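Local coordinates for IL-4-inducing protein (Schistosoma mansoni, PDB 4EL6), which triggers interleukin-4 release from basophils without antigen by binding IgE, through a fold of the beta/gamma-crystallin superfamily, at residues T15-S20 with S39-F44; Y54-D59 with K91-T96. All coordinates share one frame; numbering follows the deposited sequence.

Contact 1 of 2, residues T15-S20 with S39-F44; sequences TYERGS and SVCVPF
The E17 side chain lies over the sulfur of C41 and reaches on toward S39. Its CG is the closest atom, 3.4 Å from C41 SG, and OE1 lies beside both that sulfur and S39 CB, 3.8 Å from each. The bend at chi2 (81°) leaves CG against the sulfur while bringing OE1 to S39 CB. The sulfur is held by the disulfide C41-C75, so the methylene of E17 rests on a fixed partner. OE1 also comes close to D77 OD1; two like charges so near each other would be expected to favour proton uptake by one of the acids.

The polar link is made by S39, a buried serine whose CB points toward the loop 15-20. E17 N donates to S39 OG at 2.9 Å, with a moderately bent N-H...O angle of 147°. The same OG is also hydrogen-bonded to the backbone oxygen of E14, so one hydroxyl holds two points of a folded loop.

Within that loop, R18 turns back on T15 and grips it side-on with two nitrogens. R18 NE meets T15 O at 2.9 Å in a nearly straight bond, while R18 NH2 meets T15 OG1 at 3.0 Å, both acceptors lying close to the guanidinium plane. The positive phi values at Y16, E17 and G19 mark a loop that departs from extended geometry between strands 9-12 and 21-24.

The side chains of E17 and S39 both rest against Y12, seven residues before G19. An aromatic residue, a glycine seven positions later and a serine from a later strand pinning the turn match, in a protein of the crystallin superfamily, the signature of the folded beta-hairpin in a beta/gamma-crystallin Greek key.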
ATOM      1  N   THR A  15       8.763  -2.508 -12.168  1.00 10.53           N
ATOM      2  CA  THR A  15       9.050  -1.184 -11.675  1.00 10.33           C
ATOM      3  C   THR A  15       8.495  -0.134 -12.623  1.00  9.21           C
ATOM      4  O   THR A  15       8.145  -0.418 -13.747  1.00  9.42           O
ATOM      5  CB  THR A  15      10.585  -0.934 -11.505  1.00 10.58           C
ATOM      6  OG1 THR A  15      11.152  -1.120 -12.762  1.00 11.66           O
ATOM      7  CG2 THR A  15      11.280  -1.841 -10.495  1.00 11.71           C
ATOM      8  N   TYR A  16       8.384   1.084 -12.113  1.00  8.44           N
ATOM      9  CA  TYR A  16       7.823   2.240 -12.806  1.00  8.71           C
ATOM     10  C   TYR A  16       6.449   1.989 -13.444  1.00  8.50           C
ATOM     11  O   TYR A  16       6.163   2.360 -14.589  1.00  8.07           O
ATOM     12  CB  TYR A  16       8.824   2.764 -13.811  1.00  9.75           C
ATOM     13  CG  TYR A  16      10.092   3.274 -13.159  1.00 10.12           C
ATOM     14  CD1 TYR A  16      10.161   4.579 -12.713  1.00 11.28           C
ATOM     15  CD2 TYR A  16      11.176   2.467 -13.053  1.00 12.66           C
ATOM     16  CE1 TYR A  16      11.307   5.067 -12.109  1.00 12.37           C
ATOM     17  CE2 TYR A  16      12.309   2.920 -12.447  1.00 13.31           C
ATOM     18  CZ  TYR A  16      12.369   4.222 -12.011  1.00 13.59           C
ATOM     19  OH  TYR A  16      13.573   4.644 -11.431  1.00 16.50           O
ATOM     20  N   GLU A  17       5.605   1.281 -12.693  1.00  7.89           N
ATOM     21  CA  GLU A  17       4.180   1.154 -13.042  1.00  9.09           C
ATOM     22  C   GLU A  17       3.950   0.467 -14.399  1.00  9.33           C
ATOM     23  O   GLU A  17       3.023   0.830 -15.126  1.00  9.76           O
ATOM     24  CB  GLU A  17       3.484   2.516 -12.906  1.00  8.92           C
ATOM     25  CG  GLU A  17       3.627   3.157 -11.526  1.00  9.10           C
ATOM     26  CD  GLU A  17       4.940   3.889 -11.248  1.00  8.67           C
ATOM     27  OE1 GLU A  17       5.436   3.829 -10.084  1.00  8.86           O
ATOM     28  OE2 GLU A  17       5.517   4.521 -12.175  1.00  9.13           O
ATOM     29  N   ARG A  18       4.776  -0.528 -14.689  1.00 11.01           N
ATOM     30  CA  ARG A  18       4.654  -1.313 -15.927  1.00 12.59           C
ATOM     31  C   ARG A  18       4.161  -2.715 -15.589  1.00 13.81           C
ATOM     32  O   ARG A  18       4.317  -3.214 -14.478  1.00 11.73           O
ATOM     33  CB  ARG A  18       6.023  -1.410 -16.601  1.00 13.10           C
ATOM     34  CG  ARG A  18       6.423  -0.059 -17.152  1.00 13.10           C
ATOM     35  CD  ARG A  18       7.839   0.059 -17.552  1.00 13.45           C
ATOM     36  NE  ARG A  18       8.810  -0.210 -16.531  1.00 14.65           N
ATOM     37  CZ  ARG A  18      10.124  -0.216 -16.666  1.00 16.70           C
ATOM     38  NH1 ARG A  18      10.679   0.027 -17.849  1.00 19.20           N
ATOM     39  NH2 ARG A  18      10.874  -0.497 -15.639  1.00 18.18           N
ATOM     40  N   GLY A  19       3.537  -3.330 -16.600  1.00 15.05           N
ATOM     41  CA  GLY A  19       3.203  -4.706 -16.537  1.00 15.59           C
ATOM     42  C   GLY A  19       1.876  -4.900 -15.905  1.00 14.83           C
ATOM     43  O   GLY A  19       1.091  -3.954 -15.774  1.00 14.47           O
ATOM     44  N   SER A  20       1.616  -6.152 -15.588  1.00 16.28           N
ATOM     45  CA  SER A  20       0.328  -6.542 -15.036  0.62 16.35           C
ATOM     46  C   SER A  20       0.156  -5.905 -13.660  1.00 15.94           C
ATOM     47  O   SER A  20       1.128  -5.549 -13.012  1.00 13.62           O
ATOM     48  CB  SER A  20       0.235  -8.062 -14.965  0.62 17.60           C
ATOM     49  OG  SER A  20       1.212  -8.563 -14.078  0.62 18.83           O
ATOM     50  N   SER A  39       6.309  -2.072  -8.235  1.00  7.85           N
ATOM     51  CA  SER A  39       5.914  -0.735  -7.901  1.00  8.02           C
ATOM     52  C   SER A  39       4.482  -0.698  -7.359  1.00  8.17           C
ATOM     53  O   SER A  39       3.732  -1.576  -7.606  1.00  8.66           O
ATOM     54  CB  SER A  39       6.099   0.244  -9.099  1.00  8.09           C
ATOM     55  OG  SER A  39       5.524  -0.261 -10.259  1.00  7.73           O
ATOM     56  N   VAL A  40       4.142   0.361  -6.632  1.00  8.17           N
ATOM     57  CA  VAL A  40       2.868   0.488  -5.954  1.00  8.66           C
ATOM     58  C   VAL A  40       2.463   1.944  -6.024  1.00  8.83           C
ATOM     59  O   VAL A  40       3.281   2.823  -5.808  1.00  8.87           O
ATOM     60  CB  VAL A  40       3.011   0.090  -4.485  1.00  9.23           C
ATOM     61  CG1 VAL A  40       1.746   0.294  -3.740  1.00  9.93           C
ATOM     62  CG2 VAL A  40       3.551  -1.333  -4.367  1.00  8.37           C
ATOM     63  N   CYS A  41       1.178   2.193  -6.290  1.00  9.51           N
ATOM     64  CA  CYS A  41       0.651   3.541  -6.319  1.00  9.24           C
ATOM     65  C   CYS A  41      -0.713   3.600  -5.626  1.00  9.42           C
ATOM     66  O   CYS A  41      -1.453   2.634  -5.571  1.00  9.23           O
ATOM     67  CB  CYS A  41       0.355   3.945  -7.734  1.00 10.33           C
ATOM     68  SG  CYS A  41       1.816   4.022  -8.818  1.00 11.51           S
ATOM     69  N   VAL A  42      -1.080   4.817  -5.263  1.00  9.08           N
ATOM     70  CA  VAL A  42      -2.417   5.189  -4.848  1.00 10.14           C
ATOM     71  C   VAL A  42      -2.858   6.355  -5.729  1.00 11.24           C
ATOM     72  O   VAL A  42      -2.130   7.333  -5.859  1.00 11.72           O
ATOM     73  CB  VAL A  42      -2.464   5.648  -3.388  1.00  9.70           C
ATOM     74  CG1 VAL A  42      -3.901   5.971  -3.019  1.00 10.94           C
ATOM     75  CG2 VAL A  42      -1.843   4.617  -2.451  1.00  9.93           C
ATOM     76  N   PRO A  43      -4.007   6.222  -6.348  1.00 12.40           N
ATOM     77  CA  PRO A  43      -4.476   7.303  -7.246  1.00 14.12           C
ATOM     78  C   PRO A  43      -4.670   8.642  -6.533  1.00 13.71           C
ATOM     79  O   PRO A  43      -4.928   8.717  -5.315  1.00 14.91           O
ATOM     80  CB  PRO A  43      -5.788   6.755  -7.812  1.00 15.76           C
ATOM     81  CG  PRO A  43      -5.751   5.309  -7.616  1.00 16.61           C
ATOM     82  CD  PRO A  43      -4.858   5.021  -6.427  1.00 13.80           C
ATOM     83  N   PHE A  44      -4.566   9.722  -7.326  1.00 14.46           N
ATOM     84  CA  PHE A  44      -4.871  11.016  -6.870  1.00 15.99           C
ATOM     85  C   PHE A  44      -6.361  11.135  -6.652  1.00 18.27           C
ATOM     86  O   PHE A  44      -7.113  10.493  -7.330  1.00 21.33           O
ATOM     87  CB  PHE A  44      -4.417  12.030  -7.910  1.00 17.42           C
ATOM     88  CG  PHE A  44      -3.002  12.482  -7.717  1.00 18.21           C
ATOM     89  CD1 PHE A  44      -2.701  13.401  -6.725  1.00 19.46           C
ATOM     90  CD2 PHE A  44      -1.965  12.003  -8.541  1.00 19.87           C
ATOM     91  CE1 PHE A  44      -1.390  13.834  -6.552  1.00 18.99           C
ATOM     92  CE2 PHE A  44      -0.653  12.464  -8.405  1.00 19.20           C
ATOM     93  CZ  PHE A  44      -0.354  13.367  -7.399  1.00 18.44           C
TER

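Contact 2 of 2, residues Y54-D59 with K91-T96; sequences YWYLFD and KRCIQT
Y54 with C93 and Y56 with K91 are the hydrogen-bonded pairs of an antiparallel ladder, in one of the Greek key sheets of this crystallin fold; W55 and R92 form the non-hydrogen-bonded pair between them. The strand axes approach to 4.7 Å with their directions 145° apart, a marked twist.

Four backbone bonds carry the ladder. At the K91 end, Y56 N to K91 O spans 2.9 Å and K91 N to Y56 O 2.8 Å. The C93 end is less regular: C93 N approaches Y54 O almost head-on, whereas Y54 N sits well above the plane of the C93 carbonyl, 3.0 Å from C93 O.

Side-chain packing differs between the faces. On the W55 side, R92 crosses the six-membered ring of W55: with CG anti to the backbone N (chi1 180°) and the chain extended to NE, CB, CG and CD are carried across the ring. R92 CB is 3.5 Å from W55 CZ3 and only 18° off the ring normal, a CH-pi contact. The polar ends find partners elsewhere: R92 NH1 bonds to Y25 O, and W55 NE1 to Y7 O.

The other face carries Y54, Y56, K91 and C93. Beyond the paired residues, F58 meets K91 CB with its ring edge, CE1 lying 4.0 Å away. The C93 sulfur, disulfide-bonded to C103, meets the rim of the Y56 ring, with SG 3.9 Å from CD2.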
ATOM      1  N   TYR A  54      -5.425   6.587   2.388  1.00 12.52           N
ATOM      2  CA  TYR A  54      -4.028   6.424   2.810  1.00 10.90           C
ATOM      3  C   TYR A  54      -3.842   4.947   3.072  1.00 10.95           C
ATOM      4  O   TYR A  54      -4.692   4.358   3.714  1.00 13.14           O
ATOM      5  CB  TYR A  54      -3.681   7.240   4.080  1.00 11.70           C
ATOM      6  CG  TYR A  54      -2.192   7.329   4.303  1.00 12.08           C
ATOM      7  CD1 TYR A  54      -1.501   6.322   4.981  1.00 12.31           C
ATOM      8  CD2 TYR A  54      -1.467   8.407   3.872  1.00 12.81           C
ATOM      9  CE1 TYR A  54      -0.149   6.352   5.138  1.00 11.45           C
ATOM     10  CE2 TYR A  54      -0.102   8.477   4.037  1.00 12.74           C
ATOM     11  CZ  TYR A  54       0.559   7.443   4.710  1.00 13.02           C
ATOM     12  OH  TYR A  54       1.896   7.486   4.858  1.00 13.69           O
ATOM     13  N   TRP A  55      -2.755   4.348   2.570  1.00  9.23           N
ATOM     14  CA  TRP A  55      -2.585   2.906   2.669  1.00  8.24           C
ATOM     15  C   TRP A  55      -1.319   2.550   3.417  1.00  8.15           C
ATOM     16  O   TRP A  55      -0.281   3.155   3.191  1.00  8.23           O
ATOM     17  CB  TRP A  55      -2.548   2.292   1.293  1.00  7.63           C
ATOM     18  CG  TRP A  55      -3.843   2.348   0.527  1.00  7.27           C
ATOM     19  CD1 TRP A  55      -4.372   3.416  -0.213  1.00  7.64           C
ATOM     20  CD2 TRP A  55      -4.801   1.291   0.439  1.00  7.21           C
ATOM     21  NE1 TRP A  55      -5.614   3.060  -0.756  1.00  7.96           N
ATOM     22  CE2 TRP A  55      -5.887   1.774  -0.430  1.00  7.01           C
ATOM     23  CE3 TRP A  55      -4.851  -0.039   0.922  1.00  7.44           C
ATOM     24  CZ2 TRP A  55      -6.931   0.944  -0.771  1.00  7.60           C
ATOM     25  CZ3 TRP A  55      -5.932  -0.841   0.536  1.00  7.73           C
ATOM     26  CH2 TRP A  55      -6.941  -0.313  -0.273  1.00  7.05           C
ATOM     27  N   TYR A  56      -1.389   1.589   4.338  1.00  8.28           N
ATOM     28  CA  TYR A  56      -0.214   1.015   4.979  1.00  8.05           C
ATOM     29  C   TYR A  56       0.034  -0.409   4.503  1.00  8.06           C
ATOM     30  O   TYR A  56      -0.870  -1.280   4.453  1.00  6.82           O
ATOM     31  CB  TYR A  56      -0.420   1.007   6.490  1.00  8.66           C
ATOM     32  CG  TYR A  56      -0.201   2.349   7.139  1.00  9.68           C
ATOM     33  CD1 TYR A  56       1.050   2.944   7.084  1.00 11.44           C
ATOM     34  CD2 TYR A  56      -1.255   3.023   7.776  1.00 11.25           C
ATOM     35  CE1 TYR A  56       1.264   4.175   7.694  1.00 12.51           C
ATOM     36  CE2 TYR A  56      -1.015   4.272   8.328  1.00 12.42           C
ATOM     37  CZ  TYR A  56       0.249   4.765   8.333  1.00 13.33           C
ATOM     38  OH  TYR A  56       0.465   6.006   8.918  1.00 19.71           O
ATOM     39  N   LEU A  57       1.281  -0.664   4.137  1.00  7.39           N
ATOM     40  CA  LEU A  57       1.761  -2.001   3.767  1.00  7.81           C
ATOM     41  C   LEU A  57       2.703  -2.508   4.835  1.00  7.36           C
ATOM     42  O   LEU A  57       3.511  -1.727   5.351  1.00  7.02           O
ATOM     43  CB  LEU A  57       2.579  -1.956   2.481  1.00  8.59           C
ATOM     44  CG  LEU A  57       2.068  -1.105   1.368  1.00 10.67           C
ATOM     45  CD1 LEU A  57       2.924  -1.134   0.120  1.00 11.70           C
ATOM     46  CD2 LEU A  57       0.727  -1.484   1.016  1.00 11.68           C
ATOM     47  N   PHE A  58       2.583  -3.777   5.215  1.00  6.52           N
ATOM     48  CA  PHE A  58       3.292  -4.364   6.285  1.00  6.26           C
ATOM     49  C   PHE A  58       4.025  -5.619   5.858  1.00  6.56           C
ATOM     50  O   PHE A  58       3.509  -6.375   5.003  1.00  6.34           O
ATOM     51  CB  PHE A  58       2.269  -4.826   7.359  1.00  6.35           C
ATOM     52  CG  PHE A  58       1.516  -3.703   7.976  1.00  6.42           C
ATOM     53  CD1 PHE A  58       0.337  -3.250   7.386  1.00  6.67           C
ATOM     54  CD2 PHE A  58       1.945  -3.105   9.190  1.00  6.68           C
ATOM     55  CE1 PHE A  58      -0.403  -2.256   7.987  1.00  6.60           C
ATOM     56  CE2 PHE A  58       1.223  -2.076   9.757  1.00  6.71           C
ATOM     57  CZ  PHE A  58       0.082  -1.618   9.137  1.00  6.71           C
ATOM     58  N   ASP A  59       5.212  -5.909   6.449  1.00  6.66           N
ATOM     59  CA  ASP A  59       5.931  -7.124   6.057  1.00  7.15           C
ATOM     60  C   ASP A  59       5.610  -8.321   6.948  1.00  7.49           C
ATOM     61  O   ASP A  59       6.212  -9.373   6.750  1.00  8.07           O
ATOM     62  CB  ASP A  59       7.447  -6.912   5.922  1.00  7.15           C
ATOM     63  CG  ASP A  59       8.206  -7.030   7.273  1.00  7.36           C
ATOM     64  OD1 ASP A  59       7.620  -6.849   8.366  1.00  7.49           O
ATOM     65  OD2 ASP A  59       9.441  -7.325   7.208  1.00  9.04           O
ATOM     66  N   LYS A  91      -3.342  -2.346   5.097  1.00  7.62           N
ATOM     67  CA  LYS A  91      -4.456  -1.644   5.776  1.00  8.85           C
ATOM     68  C   LYS A  91      -4.864  -0.397   5.004  1.00  8.43           C
ATOM     69  O   LYS A  91      -4.026   0.358   4.600  1.00  8.39           O
ATOM     70  CB  LYS A  91      -4.167  -1.287   7.194  1.00  9.78           C
ATOM     71  CG  LYS A  91      -5.404  -0.823   7.941  1.00 11.89           C
ATOM     72  CD  LYS A  91      -5.144  -0.620   9.422  1.00 13.76           C
ATOM     73  CE  LYS A  91      -5.366  -1.937  10.150  1.00 18.19           C
ATOM     74  NZ  LYS A  91      -5.621  -1.748  11.602  1.00 20.57           N
ATOM     75  N   ARG A  92      -6.145  -0.299   4.724  1.00  8.99           N
ATOM     76  CA  ARG A  92      -6.736   0.884   4.102  1.00 10.05           C
ATOM     77  C   ARG A  92      -7.245   1.849   5.161  1.00 11.28           C
ATOM     78  O   ARG A  92      -7.980   1.465   6.090  1.00 10.50           O
ATOM     79  CB  ARG A  92      -7.887   0.495   3.176  1.00 10.56           C
ATOM     80  CG  ARG A  92      -8.576   1.685   2.472  1.00 11.17           C
ATOM     81  CD  ARG A  92      -9.752   1.254   1.585  1.00 12.42           C
ATOM     82  NE  ARG A  92     -10.479   2.421   1.141  1.00 14.90           N
ATOM     83  CZ  ARG A  92     -11.633   2.382   0.472  1.00 17.72           C
ATOM     84  NH1 ARG A  92     -12.190   1.224   0.107  1.00 19.80           N
ATOM     85  NH2 ARG A  92     -12.253   3.526   0.173  1.00 20.32           N
ATOM     86  N   CYS A  93      -6.744   3.080   5.065  1.00 13.16           N
ATOM     87  CA  CYS A  93      -7.072   4.107   5.993  1.00 14.89           C
ATOM     88  C   CYS A  93      -7.512   5.398   5.322  1.00 15.41           C
ATOM     89  O   CYS A  93      -7.667   5.492   4.093  1.00 15.29           O
ATOM     90  CB  CYS A  93      -5.841   4.369   6.836  1.00 16.04           C
ATOM     91  SG  CYS A  93      -5.169   2.842   7.598  1.00 16.06           S
ATOM     92  N   ILE A  94      -7.695   6.414   6.176  1.00 18.47           N
ATOM     93  CA  ILE A  94      -8.155   7.721   5.720  1.00 21.32           C
ATOM     94  C   ILE A  94      -7.187   8.740   6.211  1.00 20.18           C
ATOM     95  O   ILE A  94      -6.712   8.653   7.365  1.00 21.84           O
ATOM     96  CB  ILE A  94      -9.557   8.044   6.252  1.00 26.66           C
ATOM     97  CG1 ILE A  94     -10.564   7.159   5.552  1.00 28.31           C
ATOM     98  CG2 ILE A  94      -9.920   9.522   6.004  1.00 28.96           C
ATOM     99  CD1 ILE A  94     -11.909   7.140   6.256  1.00 30.51           C
ATOM    100  N   GLN A  95      -6.829   9.694   5.358  1.00 21.19           N
ATOM    101  CA  GLN A  95      -6.017  10.822   5.800  1.00 22.85           C
ATOM    102  C   GLN A  95      -6.963  12.027   5.876  1.00 24.74           C
ATOM    103  O   GLN A  95      -7.589  12.339   4.870  1.00 27.19           O
ATOM    104  CB  GLN A  95      -4.924  11.119   4.790  1.00 24.88           C
ATOM    105  CG  GLN A  95      -3.941  12.149   5.267  1.00 28.61           C
ATOM    106  CD  GLN A  95      -2.802  12.306   4.304  1.00 29.63           C
ATOM    107  OE1 GLN A  95      -3.009  12.355   3.089  1.00 36.78           O
ATOM    108  NE2 GLN A  95      -1.576  12.386   4.844  1.00 32.27           N
ATOM    109  N   THR A  96      -7.056  12.657   7.053  1.00 30.81           N
ATOM    110  CA  THR A  96      -8.010  13.766   7.303  1.00 37.81           C
ATOM    111  C   THR A  96      -7.454  15.035   6.709  1.00 44.81           C
ATOM    112  O   THR A  96      -6.217  15.152   6.520  1.00 39.38           O
ATOM    113  CB  THR A  96      -8.257  14.055   8.818  1.00 39.52           C
ATOM    114  OG1 THR A  96      -7.036  14.444   9.465  1.00 42.67           O
ATOM    115  CG2 THR A  96      -8.820  12.865   9.519  1.00 40.08           C
TER

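In the fold
The two contacts follow one another along the chain, contact 1 closing before contact 2 opens, and their centres stand about 16 Å apart on opposite sides of the chain's centre. Each serves a different antiparallel sheet: strand 39-41 belongs to the one ordered 21-24, 9-12, 39-41, 75-76, and strands 52-58 and 89-95 to the one ordered 67-71, 52-58, 89-95. The sheets meet in the core, where V42 CG2 lies 3.6 Å from W55 CD1 and V40 CG1 4.3 Å from L57 CD1. Strand 75-76, later in sequence than 67-71, joins the first sheet; this crossing of a strand from the second motif is consistent with paired crystallin Greek keys packed as one compact domain.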